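D-hydantoinase (Ralstonia pickettii, PDB 1NFG) probably catalyses the stereospecific hydrolysis of the cyclic amide bond of D-hydantoin derivatives, and binds two zinc ions per subunit. Local coordinates at residues Ala218-Leu223 / Leu244-Arg249; Asn230-Ile235 / Gly254-Ala259. All blocks are in the same frame, centred on the assembly; numbering follows the deposited sequence.

Interaction 1: residues Ala218-Leu223 / Leu244-Arg249; sequences ATARAL and LEEVMR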
loop_
_atom_site.group_PDB
_atom_site.type_symbol
_atom_site.label_atom_id
_atom_site.label_comp_id
_atom_site.label_asym_id
_atom_site.label_seq_id
_atom_site.Cartn_x
_atom_site.Cartn_y
_atom_site.Cartn_z
ATOM N N ALA A 218 -8.500 -7.806 13.106
ATOM C CA ALA A 218 -9.822 -7.457 13.620
ATOM C C ALA A 218 -10.252 -6.088 13.113
ATOM O O ALA A 218 -11.393 -5.897 12.669
ATOM C CB ALA A 218 -9.809 -7.477 15.134
ATOM N N THR A 219 -9.333 -5.132 13.174
ATOM C CA THR A 219 -9.634 -3.793 12.697
ATOM C C THR A 219 -10.113 -3.864 11.246
ATOM O O THR A 219 -11.191 -3.364 10.899
ATOM C CB THR A 219 -8.391 -2.902 12.792
ATOM O OG1 THR A 219 -7.993 -2.788 14.168
ATOM C CG2 THR A 219 -8.681 -1.520 12.226
ATOM N N ALA A 220 -9.328 -4.520 10.402
ATOM C CA ALA A 220 -9.685 -4.632 8.998
ATOM C C ALA A 220 -11.049 -5.284 8.802
ATOM O O ALA A 220 -11.867 -4.803 8.009
ATOM C CB ALA A 220 -8.618 -5.405 8.254
ATOM N N ARG A 221 -11.296 -6.372 9.529
ATOM C CA ARG A 221 -12.565 -7.093 9.430
ATOM C C ARG A 221 -13.748 -6.189 9.791
ATOM O O ARG A 221 -14.738 -6.103 9.048
ATOM C CB ARG A 221 -12.521 -8.321 10.350
ATOM C CG ARG A 221 -13.772 -9.195 10.356
ATOM C CD ARG A 221 -13.377 -10.659 10.535
ATOM N NE ARG A 221 -12.417 -10.858 11.621
ATOM C CZ ARG A 221 -12.756 -11.036 12.896
ATOM N NH1 ARG A 221 -14.042 -11.047 13.251
ATOM N NH2 ARG A 221 -11.809 -11.190 13.819
ATOM N N ALA A 222 -13.642 -5.509 10.928
ATOM C CA ALA A 222 -14.706 -4.618 11.355
ATOM C C ALA A 222 -14.976 -3.591 10.251
ATOM O O ALA A 222 -16.119 -3.398 9.827
ATOM C CB ALA A 222 -14.313 -3.922 12.654
ATOM N N LEU A 223 -13.919 -2.949 9.766
ATOM C CA LEU A 223 -14.071 -1.945 8.720
ATOM C C LEU A 223 -14.688 -2.537 7.455
ATOM O O LEU A 223 -15.489 -1.882 6.780
ATOM C CB LEU A 223 -12.713 -1.300 8.418
ATOM C CG LEU A 223 -12.134 -0.520 9.607
ATOM C CD1 LEU A 223 -10.670 -0.193 9.383
ATOM C CD2 LEU A 223 -12.942 0.736 9.812
ATOM N N LEU A 244 -3.475 0.979 12.343
ATOM C CA LEU A 244 -3.777 2.306 11.818
ATOM C C LEU A 244 -3.832 2.223 10.300
ATOM O O LEU A 244 -4.700 2.828 9.659
ATOM C CB LEU A 244 -2.710 3.317 12.244
ATOM C CG LEU A 244 -2.811 4.718 11.614
ATOM C CD1 LEU A 244 -4.215 5.287 11.777
ATOM C CD2 LEU A 244 -1.786 5.635 12.258
ATOM N N GLU A 245 -2.914 1.450 9.730
ATOM C CA GLU A 245 -2.862 1.291 8.290
ATOM C C GLU A 245 -4.183 0.781 7.716
ATOM O O GLU A 245 -4.621 1.228 6.648
ATOM C CB GLU A 245 -1.735 0.341 7.904
ATOM C CG GLU A 245 -1.447 0.348 6.420
ATOM C CD GLU A 245 -0.292 -0.559 6.049
ATOM O OE1 GLU A 245 0.706 -0.608 6.811
ATOM O OE2 GLU A 245 -0.380 -1.210 4.983
ATOM N N GLU A 246 -4.819 -0.154 8.417
ATOM C CA GLU A 246 -6.089 -0.698 7.950
ATOM C C GLU A 246 -7.164 0.386 7.982
ATOM O O GLU A 246 -8.009 0.466 7.086
ATOM C CB GLU A 246 -6.514 -1.881 8.820
ATOM C CG GLU A 246 -5.573 -3.084 8.772
ATOM C CD GLU A 246 -5.490 -3.729 7.396
ATOM O OE1 GLU A 246 -6.346 -3.432 6.536
ATOM O OE2 GLU A 246 -4.571 -4.546 7.183
ATOM N N VAL A 247 -7.136 1.217 9.022
ATOM C CA VAL A 247 -8.109 2.301 9.143
ATOM C C VAL A 247 -7.928 3.196 7.931
ATOM O O VAL A 247 -8.887 3.573 7.245
ATOM C CB VAL A 247 -7.862 3.130 10.425
ATOM C CG1 VAL A 247 -8.697 4.402 10.404
ATOM C CG2 VAL A 247 -8.199 2.287 11.652
ATOM N N MET A 248 -6.673 3.517 7.665
ATOM C CA MET A 248 -6.337 4.362 6.540
ATOM C C MET A 248 -6.803 3.755 5.213
ATOM O O MET A 248 -7.386 4.457 4.371
ATOM C CB MET A 248 -4.833 4.612 6.535
ATOM C CG MET A 248 -4.480 6.079 6.552
ATOM S SD MET A 248 -5.198 7.005 7.927
ATOM C CE MET A 248 -3.700 7.293 8.917
ATOM N N ARG A 249 -6.576 2.457 5.024
ATOM C CA ARG A 249 -7.000 1.816 3.778
ATOM C C ARG A 249 -8.515 1.894 3.643
ATOM O O ARG A 249 -9.041 2.147 2.559
ATOM C CB ARG A 249 -6.535 0.354 3.727
ATOM C CG ARG A 249 -5.026 0.200 3.818
ATOM C CD ARG A 249 -4.576 -1.241 3.897
ATOM N NE ARG A 249 -4.549 -1.882 2.588
ATOM C CZ ARG A 249 -5.238 -2.975 2.283
ATOM N NH1 ARG A 249 -6.012 -3.552 3.195
ATOM N NH2 ARG A 249 -5.154 -3.488 1.065
#

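Interaction 2: residues Asn230-Ile235 / Gly254-Ala259; sequences NAPIYI and GVRALA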
loop_
_atom_site.group_PDB
_atom_site.type_symbol
_atom_site.label_atom_id
_atom_site.label_comp_id
_atom_site.label_asym_id
_atom_site.label_seq_id
_atom_site.Cartn_x
_atom_site.Cartn_y
_atom_site.Cartn_z
ATOM N N ASN A 230 -22.453 -0.730 4.770
ATOM C CA ASN A 230 -22.408 0.650 4.302
ATOM C C ASN A 230 -22.823 1.546 5.465
ATOM O O ASN A 230 -23.771 2.325 5.380
ATOM C CB ASN A 230 -23.357 0.859 3.126
ATOM C CG ASN A 230 -23.271 2.261 2.568
ATOM O OD1 ASN A 230 -24.171 2.712 1.861
ATOM N ND2 ASN A 230 -22.178 2.965 2.880
ATOM N N ALA A 231 -22.082 1.423 6.554
ATOM C CA ALA A 231 -22.366 2.170 7.759
ATOM C C ALA A 231 -21.116 2.789 8.351
ATOM O O ALA A 231 -20.001 2.333 8.104
ATOM C CB ALA A 231 -22.994 1.238 8.783
ATOM N N PRO A 232 -21.288 3.853 9.140
ATOM C CA PRO A 232 -20.135 4.498 9.763
ATOM C C PRO A 232 -19.718 3.622 10.934
ATOM O O PRO A 232 -20.563 2.977 11.554
ATOM C CB PRO A 232 -20.701 5.836 10.221
ATOM C CG PRO A 232 -22.132 5.484 10.552
ATOM C CD PRO A 232 -22.522 4.626 9.379
ATOM N N ILE A 233 -18.425 3.591 11.235
ATOM C CA ILE A 233 -17.931 2.787 12.342
ATOM C C ILE A 233 -16.812 3.552 13.030
ATOM O O ILE A 233 -16.131 4.365 12.402
ATOM C CB ILE A 233 -17.418 1.414 11.847
ATOM C CG1 ILE A 233 -17.070 0.528 13.036
ATOM C CG2 ILE A 233 -16.195 1.596 10.966
ATOM C CD1 ILE A 233 -16.813 -0.904 12.658
ATOM N N TYR A 234 -16.629 3.291 14.320
ATOM C CA TYR A 234 -15.623 3.975 15.109
ATOM C C TYR A 234 -14.709 2.960 15.787
ATOM O O TYR A 234 -15.157 2.179 16.624
ATOM C CB TYR A 234 -16.339 4.851 16.140
ATOM C CG TYR A 234 -15.463 5.687 17.052
ATOM C CD1 TYR A 234 -14.863 5.131 18.179
ATOM C CD2 TYR A 234 -15.296 7.059 16.824
ATOM C CE1 TYR A 234 -14.122 5.925 19.069
ATOM C CE2 TYR A 234 -14.563 7.863 17.704
ATOM C CZ TYR A 234 -13.982 7.289 18.824
ATOM O OH TYR A 234 -13.278 8.074 19.709
ATOM N N ILE A 235 -13.431 2.960 15.423
ATOM C CA ILE A 235 -12.502 2.020 16.020
ATOM C C ILE A 235 -11.864 2.639 17.252
ATOM O O ILE A 235 -11.136 3.629 17.157
ATOM C CB ILE A 235 -11.393 1.572 15.011
ATOM C CG1 ILE A 235 -11.919 0.484 14.072
ATOM C CG2 ILE A 235 -10.214 0.951 15.764
ATOM C CD1 ILE A 235 -13.160 0.830 13.325
ATOM N N GLY A 254 -13.454 4.758 0.869
ATOM C CA GLY A 254 -14.708 5.474 1.019
ATOM C C GLY A 254 -15.523 5.035 2.228
ATOM O O GLY A 254 -16.654 5.489 2.432
ATOM N N VAL A 255 -14.958 4.143 3.034
ATOM C CA VAL A 255 -15.657 3.678 4.216
ATOM C C VAL A 255 -15.670 4.817 5.227
ATOM O O VAL A 255 -14.645 5.454 5.465
ATOM C CB VAL A 255 -14.946 2.445 4.846
ATOM C CG1 VAL A 255 -15.611 2.066 6.167
ATOM C CG2 VAL A 255 -14.994 1.267 3.882
ATOM N N ARG A 256 -16.830 5.091 5.808
ATOM C CA ARG A 256 -16.907 6.145 6.806
ATOM C C ARG A 256 -16.319 5.573 8.080
ATOM O O ARG A 256 -17.037 5.262 9.027
ATOM C CB ARG A 256 -18.355 6.573 7.026
ATOM C CG ARG A 256 -18.954 7.290 5.826
ATOM C CD ARG A 256 -20.418 7.593 6.064
ATOM N NE ARG A 256 -21.255 6.393 6.027
ATOM C CZ ARG A 256 -22.493 6.332 6.514
ATOM N NH1 ARG A 256 -23.038 7.402 7.087
ATOM N NH2 ARG A 256 -23.189 5.202 6.420
ATOM N N ALA A 257 -15.001 5.419 8.084
ATOM C CA ALA A 257 -14.297 4.866 9.227
ATOM C C ALA A 257 -13.707 5.968 10.083
ATOM O O ALA A 257 -13.072 6.891 9.568
ATOM C CB ALA A 257 -13.192 3.937 8.752
ATOM N N LEU A 258 -13.926 5.871 11.390
ATOM C CA LEU A 258 -13.403 6.850 12.329
ATOM C C LEU A 258 -12.563 6.057 13.296
ATOM O O LEU A 258 -12.779 4.861 13.450
ATOM C CB LEU A 258 -14.531 7.534 13.102
ATOM C CG LEU A 258 -15.743 7.989 12.293
ATOM C CD1 LEU A 258 -16.732 8.661 13.215
ATOM C CD2 LEU A 258 -15.304 8.942 11.189
ATOM N N ALA A 259 -11.611 6.715 13.943
ATOM C CA ALA A 259 -10.767 6.039 14.902
ATOM C C ALA A 259 -10.244 7.024 15.938
ATOM O O ALA A 259 -10.362 8.237 15.773
ATOM C CB ALA A 259 -9.614 5.354 14.189
HETATM O O HOH W 1 -19.301 3.400 5.432
#

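Interaction 1: residues Ala218-Leu223 / Leu244-Arg249
Leu223 of helix 212-229 and Glu246 of helix 241-253 each point at the other helix, and their side chains set the character of the packing. Leu223 presents a single methyl: CD1 rests on the backbone of the other helix, 3.6 Å from Val247 CA and just as near the carbonyl O of Glu246, with Val247 CG2 alongside. From the turn before, Thr219 sends its methyl across obliquely, CG2 lying 3.9 Å from Val247 CG2. Its first torsion (chi1 -62°) puts CG2 anti to the backbone N and turns OG1 back to bond the carbonyl of Glu215, so the threonine shows this interface a methyl while its hydroxyl is satisfied within its own helix. The two segments run nearly parallel, 20° apart with axes 8.7 Å distant, as expected of successive outer helices of a TIM barrel, the fold of the amidohydrolases. Small residues suit so close a pairing. Ala220 leaves room for the glutamate, whose chain bends at chi2 and lays its carboxylate beside the methyl, Ala220 CB being 3.5 Å from Glu246 OE1. That oxygen takes a weak, salt-bridging bond at the guanidinium edge from Arg249 NH1 (3.4 Å), one turn on, and OE2 pairs with Arg249 of the second subunit, which carries the polar end of a largely buried glutamate into the subunit interface.

Interaction 2: residues Asn230-Ile235 / Gly254-Ala259
Ile233, Leu258 and Ile235 carry the backbone hydrogen bonds that zip these two parallel strands together. Ile233 N reaches Arg256 O at 3.1 Å, and Leu258 N returns to Ile233 O at 2.9 Å. Further along, Ile235 N meets Leu258 O at 2.8 Å. Alternate donation and acceptance by Ile233 and Leu258 is the regular parallel pattern. Weaker CA-H...O contacts accompany it, among them Ala259 CA to Ile235 O.

Apolar pairs follow the register on both faces. Tyr234 and Leu258 share one, their side chains crossing at about a right angle, with Tyr234 CD2 3.8 Å from Leu258 CB; the phenol OH is bonded to Glu260. On the other face, branched Ile233 and Ile235 lie beside Ala257 and Ala259, whose small methyls let the helices pack close.

Ahead of the strands the chemistry turns polar. Arg256, bent at chi3 (-71°), lies alongside Pro232, and Pro232 CD sits over one face of the guanidinium. Arg256 NH2 also gives a weak bond to Asn230 O (3.1 Å) at the group's edge. A water accepts from Arg256 N and donates to Ala231 O, bridging the segments before direct pairing begins. Both segments start at Schellman helix ends, where Asn230 and Gly254 adopt positive phi; glycine suits the latter because a CB would crowd the preceding carbonyl.

Strand 233-235 leads to His237, a ligand of the second zinc, whose side chain lies about 6 Å from that of Ile235. Helix 241-253 joins the strands in a beta-alpha-beta unit of the TIM barrel. Strand 178-180 flanks 233-235 and strand 310-311 flanks 257-262, while Leu223 of helix 212-229 and Val247 and Ala250 of helix 241-253 cover the isoleucine-alanine face.

How the interactions relate
Both contacts are largely buried and belong to adjoining layers of the same barrel: interaction 1 joins two outer helices, interaction 2 the two strands beneath them. Along the chain their segments alternate, helix, strand, helix, strand, in one stretch of the barrel. Leu223 links the layers, its CD1 serving the helix pair while CD2 packs 3.4 Å from Ala257 CB and also touches Ile233 and Ile235. The chemistry differs with depth. The helices meet through side-chain packing, partly against the partner's backbone, and their segments share no hydrogen bond, with charge gathered toward the second subunit. The strands are bonded through their backbones and turn polar at their beginnings, where Arg256 packs on Arg303 of the third subunit.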